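Alpha-fucosidase (Bifidobacterium bifidum, PDB 2EAB) probably releases alpha-1,2-linked L-fucose from glycans by hydrolysis, the chain here being the calcium-binding catalytic region of a longer, probably membrane-bound protein. Local coordinates at residues Gly115-Asn120 with Gly660-Gly665; Ser552-Arg557 with Gly572-Thr577; Glu537-Tyr542 with Arg630-Ala635. All blocks are in the same frame, centred on the assembly; numbering follows the deposited sequence.

Interaction 1 of 3, residues Gly115-Asn120 with Gly660-Gly665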
ATOM      1  N   GLY A 115      20.671 -25.899 -21.142  1.00 13.19           N
ATOM      2  CA  GLY A 115      21.678 -26.115 -20.107  1.00 13.26           C
ATOM      3  C   GLY A 115      22.474 -24.911 -19.645  1.00 13.06           C
ATOM      4  O   GLY A 115      23.328 -25.045 -18.769  1.00 13.61           O
ATOM      5  N   ALA A 116      22.218 -23.739 -20.221  1.00 12.57           N
ATOM      6  CA  ALA A 116      22.874 -22.523 -19.746  1.00 11.96           C
ATOM      7  C   ALA A 116      22.449 -22.212 -18.309  1.00 11.58           C
ATOM      8  O   ALA A 116      21.269 -22.342 -17.960  1.00 11.79           O
ATOM      9  CB  ALA A 116      22.567 -21.349 -20.660  1.00 11.97           C
ATOM     10  N   GLU A 117      23.418 -21.827 -17.480  1.00 11.32           N
ATOM     11  CA  GLU A 117      23.150 -21.417 -16.103  1.00 11.64           C
ATOM     12  C   GLU A 117      22.679 -19.973 -16.062  1.00 10.43           C
ATOM     13  O   GLU A 117      21.917 -19.578 -15.174  1.00 10.23           O
ATOM     14  CB  GLU A 117      24.408 -21.552 -15.244  1.00 11.78           C
ATOM     15  CG  GLU A 117      24.846 -22.984 -14.957  1.00 13.62           C
ATOM     16  CD  GLU A 117      25.941 -23.061 -13.904  1.00 13.66           C
ATOM     17  OE1 GLU A 117      26.794 -22.150 -13.853  1.00 17.57           O
ATOM     18  OE2 GLU A 117      25.949 -24.035 -13.126  1.00 18.21           O
ATOM     19  N   THR A 118      23.174 -19.179 -17.006  1.00 10.07           N
ATOM     20  CA  THR A 118      22.784 -17.780 -17.132  1.00  9.96           C
ATOM     21  C   THR A 118      22.681 -17.411 -18.603  1.00  9.53           C
ATOM     22  O   THR A 118      23.295 -18.055 -19.460  1.00  9.39           O
ATOM     23  CB  THR A 118      23.789 -16.811 -16.454  1.00 10.28           C
ATOM     24  OG1 THR A 118      25.020 -16.789 -17.187  1.00 11.36           O
ATOM     25  CG2 THR A 118      24.059 -17.197 -15.004  1.00 10.88           C
ATOM     26  N   VAL A 119      21.885 -16.381 -18.879  1.00  9.25           N
ATOM     27  CA  VAL A 119      21.772 -15.797 -20.210  1.00  9.05           C
ATOM     28  C   VAL A 119      21.799 -14.277 -20.079  1.00  8.70           C
ATOM     29  O   VAL A 119      21.769 -13.744 -18.967  1.00  8.98           O
ATOM     30  CB  VAL A 119      20.476 -16.247 -20.942  1.00  9.12           C
ATOM     31  CG1 VAL A 119      20.518 -17.741 -21.257  1.00  9.62           C
ATOM     32  CG2 VAL A 119      19.234 -15.893 -20.138  1.00  9.58           C
ATOM     33  N   ASN A 120      21.874 -13.580 -21.209  1.00  8.46           N
ATOM     34  CA  ASN A 120      21.779 -12.126 -21.206  1.00  8.34           C
ATOM     35  C   ASN A 120      20.395 -11.691 -21.675  1.00  8.31           C
ATOM     36  O   ASN A 120      20.122 -11.678 -22.873  1.00  8.16           O
ATOM     37  CB  ASN A 120      22.860 -11.491 -22.083  1.00  8.29           C
ATOM     38  CG  ASN A 120      22.779  -9.975 -22.100  1.00  8.83           C
ATOM     39  OD1 ASN A 120      21.948  -9.372 -21.413  1.00  8.64           O
ATOM     40  ND2 ASN A 120      23.642  -9.348 -22.886  1.00  8.78           N
ATOM     41  N   GLY A 660      25.047 -18.268  -1.059  1.00 10.95           N
ATOM     42  CA  GLY A 660      25.854 -17.448  -1.967  1.00 11.67           C
ATOM     43  C   GLY A 660      26.807 -18.210  -2.875  1.00 11.90           C
ATOM     44  O   GLY A 660      27.651 -17.601  -3.541  1.00 12.31           O
ATOM     45  N   LYS A 661      26.663 -19.532  -2.915  1.00 12.12           N
ATOM     46  CA  LYS A 661      27.558 -20.402  -3.681  1.00 13.06           C
ATOM     47  C   LYS A 661      26.768 -21.340  -4.579  1.00 13.51           C
ATOM     48  O   LYS A 661      25.617 -21.663  -4.284  1.00 13.12           O
ATOM     49  CB  LYS A 661      28.437 -21.237  -2.738  1.00 13.36           C
ATOM     50  CG  LYS A 661      29.199 -20.446  -1.679  1.00 15.20           C
ATOM     51  CD  LYS A 661      30.366 -19.663  -2.268  1.00 18.79           C
ATOM     52  CE  LYS A 661      31.113 -18.888  -1.188  1.00 20.64           C
ATOM     53  NZ  LYS A 661      31.784 -19.781  -0.203  1.00 22.61           N
ATOM     54  N   LYS A 662      27.388 -21.782  -5.672  1.00 14.57           N
ATOM     55  CA  LYS A 662      26.806 -22.831  -6.501  1.00 15.99           C
ATOM     56  C   LYS A 662      27.119 -24.193  -5.885  1.00 16.82           C
ATOM     57  O   LYS A 662      27.916 -24.283  -4.947  1.00 16.65           O
ATOM     58  CB  LYS A 662      27.308 -22.743  -7.946  1.00 16.15           C
ATOM     59  CG  LYS A 662      26.761 -21.537  -8.713  1.00 16.68           C
ATOM     60  CD  LYS A 662      26.990 -21.659 -10.213  1.00 17.61           C
ATOM     61  CE  LYS A 662      28.415 -21.280 -10.593  1.00 19.37           C
ATOM     62  NZ  LYS A 662      28.738 -21.650 -11.997  1.00 19.72           N
ATOM     63  N   LYS A 663      26.483 -25.242  -6.402  1.00 17.89           N
ATOM     64  CA  LYS A 663      26.637 -26.595  -5.855  1.00 19.17           C
ATOM     65  C   LYS A 663      28.086 -27.089  -5.893  1.00 19.47           C
ATOM     66  O   LYS A 663      28.492 -27.887  -5.046  1.00 19.94           O
ATOM     67  CB  LYS A 663      25.699 -27.586  -6.557  1.00 19.13           C
ATOM     68  CG  LYS A 663      24.223 -27.207  -6.460  1.00 19.93           C
ATOM     69  CD  LYS A 663      23.295 -28.351  -6.841  1.00 20.18           C
ATOM     70  CE  LYS A 663      21.893 -27.852  -7.194  1.00 21.85           C
ATOM     71  NZ  LYS A 663      21.329 -26.841  -6.248  1.00 23.06           N
ATOM     72  N   ASP A 664      28.861 -26.595  -6.859  1.00 19.82           N
ATOM     73  CA  ASP A 664      30.278 -26.950  -6.978  1.00 20.14           C
ATOM     74  C   ASP A 664      31.189 -26.136  -6.046  1.00 19.96           C
ATOM     75  O   ASP A 664      32.412 -26.307  -6.057  1.00 20.30           O
ATOM     76  CB  ASP A 664      30.746 -26.850  -8.438  1.00 20.37           C
ATOM     77  CG  ASP A 664      30.857 -25.412  -8.938  1.00 21.00           C
ATOM     78  OD1 ASP A 664      30.317 -24.488  -8.292  1.00 21.48           O
ATOM     79  OD2 ASP A 664      31.493 -25.208  -9.995  1.00 22.09           O
ATOM     80  N   GLY A 665      30.588 -25.254  -5.250  1.00 19.56           N
ATOM     81  CA  GLY A 665      31.326 -24.451  -4.278  1.00 18.88           C
ATOM     82  C   GLY A 665      31.767 -23.084  -4.771  1.00 18.42           C
ATOM     83  O   GLY A 665      32.264 -22.272  -3.987  1.00 18.44           O
TER
HETATM   84  O   HOH W   1      28.331 -24.833 -12.081  1.00 35.63           O
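Glu117 and Lys662 reach toward each other from opposite directions and meet in a salt bridge, with Lys662 NZ donating to Glu117 OE1 over 2.7 Å. The ammonium group approaches the syn lone pair of OE1, yet it favours one oxygen clearly: Lys662 NZ is 3.8 Å from Glu117 OE2. A water molecule serves that second oxygen, donating to Glu117 OE2 at 2.7 Å and accepting from Lys662 NZ at 3.2 Å, so the ion pair is closed into a small ring. The CA atoms of Glu117 and Lys662 stand 10.4 Å apart, and the two side chains do all the bridging. Beyond CG the glutamate is extended, whereas the lysine bends at chi3 (-80°), which swings its end to the carboxylate. This is a surface contact between two loops, one in the family 65-type N-terminal region and the other in the family 95 catalytic region of the glycosidase. Further out, Lys662 begins a type I turn closed by Gly665 N to Lys662 O, and its side chain rests on Phe655 and Ile668. Glu117 touches Ser553. Two residues before Glu117, Gly115 has positive phi in the Schellman motif that closes helix 103-113.

Interaction 2 of 3, residues Ser552-Arg557 with Gly572-Thr577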
ATOM      1  N   SER A 552      19.184 -28.056 -17.024  1.00 11.14           N
ATOM      2  CA  SER A 552      19.929 -28.755 -15.976  1.00 11.79           C
ATOM      3  C   SER A 552      20.339 -27.881 -14.786  1.00 11.58           C
ATOM      4  O   SER A 552      20.529 -28.397 -13.684  1.00 12.38           O
ATOM      5  CB  SER A 552      21.155 -29.460 -16.564  1.00 12.23           C
ATOM      6  OG  SER A 552      22.002 -28.536 -17.215  1.00 14.15           O
ATOM      7  N   SER A 553      20.462 -26.570 -14.988  1.00 10.89           N
ATOM      8  CA  SER A 553      20.909 -25.694 -13.901  1.00 10.65           C
ATOM      9  C   SER A 553      19.884 -25.550 -12.773  1.00 10.32           C
ATOM     10  O   SER A 553      20.244 -25.188 -11.654  1.00 10.50           O
ATOM     11  CB  SER A 553      21.329 -24.315 -14.423  1.00 10.54           C
ATOM     12  OG  SER A 553      20.207 -23.510 -14.737  1.00 10.58           O
ATOM     13  N   SER A 554      18.618 -25.831 -13.074  1.00 10.18           N
ATOM     14  CA  SER A 554      17.550 -25.673 -12.083  1.00  9.98           C
ATOM     15  C   SER A 554      16.822 -26.970 -11.717  1.00 10.39           C
ATOM     16  O   SER A 554      15.748 -26.940 -11.108  1.00 10.72           O
ATOM     17  CB  SER A 554      16.573 -24.570 -12.504  1.00  9.72           C
ATOM     18  OG  SER A 554      17.197 -23.304 -12.373  1.00  9.26           O
ATOM     19  N   GLY A 555      17.420 -28.106 -12.071  1.00 10.99           N
ATOM     20  CA  GLY A 555      16.913 -29.407 -11.657  1.00 11.90           C
ATOM     21  C   GLY A 555      15.676 -29.848 -12.408  1.00 12.40           C
ATOM     22  O   GLY A 555      15.463 -29.469 -13.558  1.00 13.55           O
ATOM     23  N   ASP A 556      14.859 -30.654 -11.737  1.00 12.40           N
ATOM     24  CA  ASP A 556      13.676 -31.252 -12.335  1.00 12.25           C
ATOM     25  C   ASP A 556      12.428 -30.531 -11.839  1.00 11.42           C
ATOM     26  O   ASP A 556      11.890 -30.857 -10.782  1.00 11.68           O
ATOM     27  CB  ASP A 556      13.616 -32.748 -11.994  1.00 12.96           C
ATOM     28  CG  ASP A 556      12.544 -33.495 -12.777  1.00 15.06           C
ATOM     29  OD1 ASP A 556      11.757 -32.863 -13.515  1.00 17.47           O
ATOM     30  OD2 ASP A 556      12.497 -34.739 -12.654  1.00 18.44           O
ATOM     31  N   ARG A 557      11.980 -29.543 -12.609  1.00 10.51           N
ATOM     32  CA  ARG A 557      10.846 -28.703 -12.220  1.00  9.84           C
ATOM     33  C   ARG A 557      10.437 -27.825 -13.386  1.00  9.59           C
ATOM     34  O   ARG A 557      11.216 -27.621 -14.316  1.00  9.91           O
ATOM     35  CB  ARG A 557      11.200 -27.809 -11.015  1.00  9.89           C
ATOM     36  CG  ARG A 557      12.527 -27.054 -11.157  1.00  9.69           C
ATOM     37  CD  ARG A 557      12.668 -25.904 -10.160  1.00  9.81           C
ATOM     38  NE  ARG A 557      12.506 -26.293  -8.759  1.00  9.12           N
ATOM     39  CZ  ARG A 557      13.454 -26.852  -8.011  1.00  9.76           C
ATOM     40  NH1 ARG A 557      14.649 -27.139  -8.525  1.00 10.18           N
ATOM     41  NH2 ARG A 557      13.194 -27.147  -6.746  1.00 10.19           N
ATOM     42  N   GLY A 572      19.989 -13.102 -15.512  1.00 10.24           N
ATOM     43  CA  GLY A 572      19.052 -14.038 -16.113  1.00 10.16           C
ATOM     44  C   GLY A 572      19.416 -15.472 -15.818  1.00  9.71           C
ATOM     45  O   GLY A 572      20.333 -16.025 -16.422  1.00 10.59           O
ATOM     46  N   THR A 573      18.705 -16.064 -14.866  1.00  8.92           N
ATOM     47  CA  THR A 573      18.870 -17.475 -14.528  1.00  8.83           C
ATOM     48  C   THR A 573      17.628 -18.257 -14.955  1.00  8.30           C
ATOM     49  O   THR A 573      16.639 -17.673 -15.417  1.00  8.12           O
ATOM     50  CB  THR A 573      19.130 -17.682 -13.018  1.00  8.95           C
ATOM     51  OG1 THR A 573      17.977 -17.281 -12.267  1.00  9.05           O
ATOM     52  CG2 THR A 573      20.329 -16.868 -12.557  1.00  9.52           C
ATOM     53  N   ASP A 574      17.687 -19.579 -14.807  1.00  8.15           N
ATOM     54  CA  ASP A 574      16.574 -20.439 -15.181  1.00  7.95           C
ATOM     55  C   ASP A 574      15.560 -20.468 -14.040  1.00  7.73           C
ATOM     56  O   ASP A 574      15.566 -21.362 -13.188  1.00  7.75           O
ATOM     57  CB  ASP A 574      17.086 -21.837 -15.533  1.00  8.40           C
ATOM     58  CG  ASP A 574      16.062 -22.673 -16.272  1.00  8.72           C
ATOM     59  OD1 ASP A 574      14.862 -22.318 -16.284  1.00  8.67           O
ATOM     60  OD2 ASP A 574      16.469 -23.699 -16.857  1.00 10.16           O
ATOM     61  N   GLY A 575      14.695 -19.459 -14.031  1.00  7.58           N
ATOM     62  CA  GLY A 575      13.783 -19.239 -12.923  1.00  7.57           C
ATOM     63  C   GLY A 575      14.529 -18.840 -11.669  1.00  7.24           C
ATOM     64  O   GLY A 575      15.755 -18.692 -11.670  1.00  7.40           O
ATOM     65  N   ASN A 576      13.778 -18.669 -10.589  1.00  6.90           N
ATOM     66  CA  ASN A 576      14.335 -18.428  -9.263  1.00  6.75           C
ATOM     67  C   ASN A 576      13.227 -18.563  -8.228  1.00  6.58           C
ATOM     68  O   ASN A 576      12.051 -18.670  -8.571  1.00  6.29           O
ATOM     69  CB  ASN A 576      15.080 -17.078  -9.163  1.00  6.92           C
ATOM     70  CG  ASN A 576      14.205 -15.878  -9.494  1.00  6.79           C
ATOM     71  OD1 ASN A 576      12.987 -15.881  -9.276  1.00  7.51           O
ATOM     72  ND2 ASN A 576      14.834 -14.825 -10.010  1.00  7.37           N
ATOM     73  N   THR A 577      13.611 -18.554  -6.962  1.00  6.67           N
ATOM     74  CA  THR A 577      12.666 -18.771  -5.877  1.00  6.97           C
ATOM     75  C   THR A 577      11.645 -17.637  -5.781  1.00  6.56           C
ATOM     76  O   THR A 577      10.467 -17.885  -5.504  1.00  6.92           O
ATOM     77  CB  THR A 577      13.421 -18.949  -4.568  1.00  6.94           C
ATOM     78  OG1 THR A 577      14.330 -20.043  -4.736  1.00  7.07           O
ATOM     79  CG2 THR A 577      12.477 -19.234  -3.399  1.00  7.32           C
TER
HETATM   80  O   HOH W   2      20.057 -20.924 -13.842  1.00  9.17           O
HETATM   81  O   HOH W   3      19.129 -24.424 -16.959  1.00 10.62           O
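A buried polar contact joins Ser553 and Ser554, in the loop between strands 548-549 and 558-565, to Asp574 at the end of strand 572-574, an outer strand of a small three-stranded antiparallel sheet in the family 95 catalytic region. Its one direct hydrogen bond runs from Ser554 OG to Asp574 O, 2.7 Å long, and lies in the carbonyl plane on a lone pair. Ser554 OG stands beside its own backbone N (chi1 -71°), facing that carbonyl and coming within 3.5 Å of Asp574 CB. Ser553 works through water instead. Ser553 OG lies 2.7 Å from one water, which accepts from Asp574 N. A second water, 2.6 Å from Ser553 OG, donates to Asp574 OD2. Backbone and carboxylate of the same residue are thus both linked to Ser553 OG. The carboxylate is further held by Thr559 and His548 at OD1 and by Gly551 N at OD2, a set of partners that should favour its charged form and fix its rotation. Asp574 is the centre of an inverse gamma turn, where the chain leaves the strand. Within the serine segment Arg557 NH1 donates to Ser554 O from above the carbonyl plane, while Tyr654 makes a cation-pi contact with that arginine. Gly575 makes a backbone hydrogen bond with Gly561 of strand 558-565, and Asn576 then caps helix 577-596 through Glu579 N.

Interaction 3 of 3, residues Glu537-Tyr542 with Arg630-Ala635; sequences EESHFY and RSWSCA
Over one face of the Trp632 indole lies CB of Ser539, an aliphatic carbon 3.4 Å above the plane and offset toward the rim; the backbone N of His540 comes in obliquely, 4.4 Å from Trp632 NE1. Ser539 CB meets the nitrogen side of the ring system, 3.6 Å from Trp632 NE1, with CE2 and CZ2 only slightly farther. The tryptophan places its ring there with CG anti to the carbonyl carbon (chi1 -64°), bringing the indole nearer to the other helix than its CB is. Ser539 OG bonds to Leu535 O one turn back in its own helix, so the serine offers carbon to the indole and keeps its hydroxyl satisfied. The contact thereby packs the start of helix 632-639 against the middle of helix 525-546 within the catalytic region, whose family fold is an (alpha/alpha)6 barrel. Tyr532 and Val543 of helix 525-546 also touch the indole, while Leu587 and Ala590 of helix 577-596 touch Ser539. Just before Trp632, Ser631 is the N-cap, its OG accepting a weak bond from Cys634 N. Cys634 in turn is tied to Cys610 by a disulfide.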
ATOM      1  N   GLU A 537      -7.281 -15.584 -16.018  1.00  6.94           N
ATOM      2  CA  GLU A 537      -6.531 -15.154 -17.186  1.00  6.93           C
ATOM      3  C   GLU A 537      -5.025 -15.076 -16.916  1.00  6.64           C
ATOM      4  O   GLU A 537      -4.240 -15.427 -17.789  1.00  6.66           O
ATOM      5  CB  GLU A 537      -7.073 -13.840 -17.755  1.00  7.09           C
ATOM      6  CG  GLU A 537      -6.276 -13.312 -18.935  1.00  6.96           C
ATOM      7  CD  GLU A 537      -7.013 -12.286 -19.780  1.00  7.16           C
ATOM      8  OE1 GLU A 537      -8.244 -12.096 -19.629  1.00  7.16           O
ATOM      9  OE2 GLU A 537      -6.345 -11.675 -20.632  1.00  6.90           O
ATOM     10  N   GLU A 538      -4.613 -14.626 -15.732  1.00  6.54           N
ATOM     11  CA  GLU A 538      -3.179 -14.598 -15.440  1.00  6.24           C
ATOM     12  C   GLU A 538      -2.598 -16.005 -15.272  1.00  6.06           C
ATOM     13  O   GLU A 538      -1.452 -16.256 -15.647  1.00  6.33           O
ATOM     14  CB  GLU A 538      -2.854 -13.698 -14.243  1.00  6.29           C
ATOM     15  CG  GLU A 538      -1.356 -13.396 -14.082  1.00  6.19           C
ATOM     16  CD  GLU A 538      -0.789 -12.487 -15.168  1.00  5.76           C
ATOM     17  OE1 GLU A 538      -1.585 -11.990 -16.004  1.00  6.05           O
ATOM     18  OE2 GLU A 538       0.451 -12.277 -15.184  1.00  6.43           O
ATOM     19  N   SER A 539      -3.384 -16.927 -14.717  1.00  6.34           N
ATOM     20  CA  SER A 539      -2.950 -18.320 -14.615  1.00  6.80           C
ATOM     21  C   SER A 539      -2.858 -18.950 -16.003  1.00  6.82           C
ATOM     22  O   SER A 539      -1.893 -19.653 -16.301  1.00  7.05           O
ATOM     23  CB  SER A 539      -3.868 -19.130 -13.696  1.00  6.78           C
ATOM     24  OG  SER A 539      -3.809 -18.623 -12.376  1.00  7.23           O
ATOM     25  N   HIS A 540      -3.852 -18.680 -16.850  1.00  7.11           N
ATOM     26  CA  HIS A 540      -3.797 -19.106 -18.243  1.00  7.35           C
ATOM     27  C   HIS A 540      -2.507 -18.621 -18.904  1.00  7.20           C
ATOM     28  O   HIS A 540      -1.816 -19.379 -19.592  1.00  7.30           O
ATOM     29  CB  HIS A 540      -4.992 -18.555 -19.014  1.00  7.64           C
ATOM     30  CG  HIS A 540      -5.045 -19.017 -20.432  1.00  7.79           C
ATOM     31  ND1 HIS A 540      -4.492 -18.315 -21.481  1.00  9.75           N
ATOM     32  CD2 HIS A 540      -5.570 -20.144 -20.965  1.00  7.48           C
ATOM     33  CE1 HIS A 540      -4.692 -18.986 -22.603  1.00  7.81           C
ATOM     34  NE2 HIS A 540      -5.339 -20.100 -22.316  1.00 10.57           N
ATOM     35  N   PHE A 541      -2.196 -17.349 -18.681  1.00  7.07           N
ATOM     36  CA  PHE A 541      -1.022 -16.708 -19.251  1.00  6.86           C
ATOM     37  C   PHE A 541       0.249 -17.419 -18.812  1.00  7.14           C
ATOM     38  O   PHE A 541       1.077 -17.794 -19.646  1.00  7.12           O
ATOM     39  CB  PHE A 541      -0.995 -15.232 -18.841  1.00  7.21           C
ATOM     40  CG  PHE A 541       0.186 -14.465 -19.370  1.00  6.77           C
ATOM     41  CD1 PHE A 541       0.479 -14.448 -20.735  1.00  6.95           C
ATOM     42  CD2 PHE A 541       0.996 -13.745 -18.503  1.00  7.27           C
ATOM     43  CE1 PHE A 541       1.574 -13.738 -21.218  1.00  7.04           C
ATOM     44  CE2 PHE A 541       2.077 -13.019 -18.978  1.00  7.93           C
ATOM     45  CZ  PHE A 541       2.377 -13.019 -20.338  1.00  7.24           C
ATOM     46  N   TYR A 542       0.397 -17.632 -17.510  1.00  7.02           N
ATOM     47  CA  TYR A 542       1.601 -18.275 -17.010  1.00  7.55           C
ATOM     48  C   TYR A 542       1.727 -19.714 -17.469  1.00  7.47           C
ATOM     49  O   TYR A 542       2.792 -20.126 -17.923  1.00  7.67           O
ATOM     50  CB  TYR A 542       1.744 -18.122 -15.487  1.00  7.79           C
ATOM     51  CG  TYR A 542       2.667 -16.974 -15.195  1.00  6.97           C
ATOM     52  CD1 TYR A 542       2.196 -15.659 -15.194  1.00  7.92           C
ATOM     53  CD2 TYR A 542       4.027 -17.190 -15.003  1.00  7.08           C
ATOM     54  CE1 TYR A 542       3.061 -14.591 -14.985  1.00  8.37           C
ATOM     55  CE2 TYR A 542       4.898 -16.133 -14.794  1.00  8.02           C
ATOM     56  CZ  TYR A 542       4.407 -14.838 -14.782  1.00  7.78           C
ATOM     57  OH  TYR A 542       5.259 -13.780 -14.582  1.00  9.01           O
ATOM     58  N   ARG A 630      -1.949 -29.961 -18.257  1.00 10.39           N
ATOM     59  CA  ARG A 630      -1.323 -28.687 -17.902  1.00  9.85           C
ATOM     60  C   ARG A 630      -2.268 -27.894 -17.006  1.00  9.79           C
ATOM     61  O   ARG A 630      -2.293 -26.663 -17.034  1.00  9.73           O
ATOM     62  CB  ARG A 630      -0.934 -27.891 -19.154  1.00  9.83           C
ATOM     63  CG  ARG A 630       0.210 -28.518 -19.931  1.00  9.72           C
ATOM     64  CD  ARG A 630       0.598 -27.700 -21.148  1.00  9.84           C
ATOM     65  NE  ARG A 630      -0.416 -27.741 -22.202  1.00 10.74           N
ATOM     66  CZ  ARG A 630      -0.463 -28.642 -23.181  1.00 11.49           C
ATOM     67  NH1 ARG A 630       0.455 -29.597 -23.264  1.00 11.72           N
ATOM     68  NH2 ARG A 630      -1.432 -28.581 -24.085  1.00 12.50           N
ATOM     69  N   SER A 631      -3.042 -28.619 -16.201  1.00  9.29           N
ATOM     70  CA  SER A 631      -4.002 -28.009 -15.289  1.00  9.20           C
ATOM     71  C   SER A 631      -3.299 -27.206 -14.199  1.00  8.67           C
ATOM     72  O   SER A 631      -2.094 -27.371 -13.958  1.00  8.62           O
ATOM     73  CB  SER A 631      -4.895 -29.076 -14.656  1.00  9.53           C
ATOM     74  OG  SER A 631      -4.147 -29.924 -13.803  1.00  9.77           O
ATOM     75  N   TRP A 632      -4.058 -26.354 -13.525  1.00  8.57           N
ATOM     76  CA  TRP A 632      -3.490 -25.535 -12.466  1.00  8.36           C
ATOM     77  C   TRP A 632      -2.860 -26.374 -11.354  1.00  8.47           C
ATOM     78  O   TRP A 632      -1.774 -26.048 -10.881  1.00  8.03           O
ATOM     79  CB  TRP A 632      -4.529 -24.579 -11.891  1.00  8.41           C
ATOM     80  CG  TRP A 632      -5.027 -23.565 -12.882  1.00  8.17           C
ATOM     81  CD1 TRP A 632      -4.503 -23.273 -14.118  1.00  7.99           C
ATOM     82  CD2 TRP A 632      -6.143 -22.690 -12.706  1.00  7.91           C
ATOM     83  NE1 TRP A 632      -5.237 -22.279 -14.718  1.00  8.43           N
ATOM     84  CE2 TRP A 632      -6.244 -21.898 -13.870  1.00  7.73           C
ATOM     85  CE3 TRP A 632      -7.069 -22.494 -11.670  1.00  8.59           C
ATOM     86  CZ2 TRP A 632      -7.244 -20.935 -14.033  1.00  8.06           C
ATOM     87  CZ3 TRP A 632      -8.061 -21.535 -11.832  1.00  8.64           C
ATOM     88  CH2 TRP A 632      -8.137 -20.768 -13.004  1.00  8.54           C
ATOM     89  N   SER A 633      -3.528 -27.456 -10.947  1.00  8.67           N
ATOM     90  CA  SER A 633      -2.981 -28.356  -9.921  1.00  9.24           C
ATOM     91  C   SER A 633      -1.668 -28.993 -10.367  1.00  9.05           C
ATOM     92  O   SER A 633      -0.720 -29.097  -9.586  1.00  8.92           O
ATOM     93  CB  SER A 633      -3.982 -29.456  -9.555  1.00  9.43           C
ATOM     94  OG  SER A 633      -5.150 -28.906  -8.970  1.00 11.05           O
ATOM     95  N   CYS A 634      -1.618 -29.419 -11.627  1.00  9.29           N
ATOM     96  CA  CYS A 634      -0.414 -30.024 -12.171  1.00  9.14           C
ATOM     97  C   CYS A 634       0.737 -29.020 -12.187  1.00  8.55           C
ATOM     98  O   CYS A 634       1.808 -29.289 -11.645  1.00  8.78           O
ATOM     99  CB  CYS A 634      -0.676 -30.577 -13.568  1.00  9.31           C
ATOM    100  SG  CYS A 634       0.805 -31.254 -14.341  1.00 10.65           S
ATOM    101  N   ALA A 635       0.501 -27.851 -12.781  1.00  8.59           N
ATOM    102  CA  ALA A 635       1.528 -26.814 -12.872  1.00  8.57           C
ATOM    103  C   ALA A 635       2.060 -26.444 -11.485  1.00  8.54           C
ATOM    104  O   ALA A 635       3.272 -26.372 -11.273  1.00  8.56           O
ATOM    105  CB  ALA A 635       0.985 -25.579 -13.588  1.00  8.33           C
TER

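How the interactions relate
Interactions 1 and 2 are direct neighbours, their centres 9 Å apart. The loop 115-120 touches both segments of interaction 2: Val119 N is 2.9 Å from Gly572 O, a probable hydrogen bond, and Ala116 O lies 3.6 Å from Ser553 OG in plain packing. The N-terminal region therefore meets the catalytic region through the salt bridge and through the small sheet together. Interaction 3 stands apart, its centre about 19 Å from that of interaction 2 and 28 Å from that of interaction 1, with nearest atoms about 8 and 15 Å away. Helix 577-596, which starts at the end of 572-577, also touches Ser539 of interaction 3. All three lie away from the calcium site.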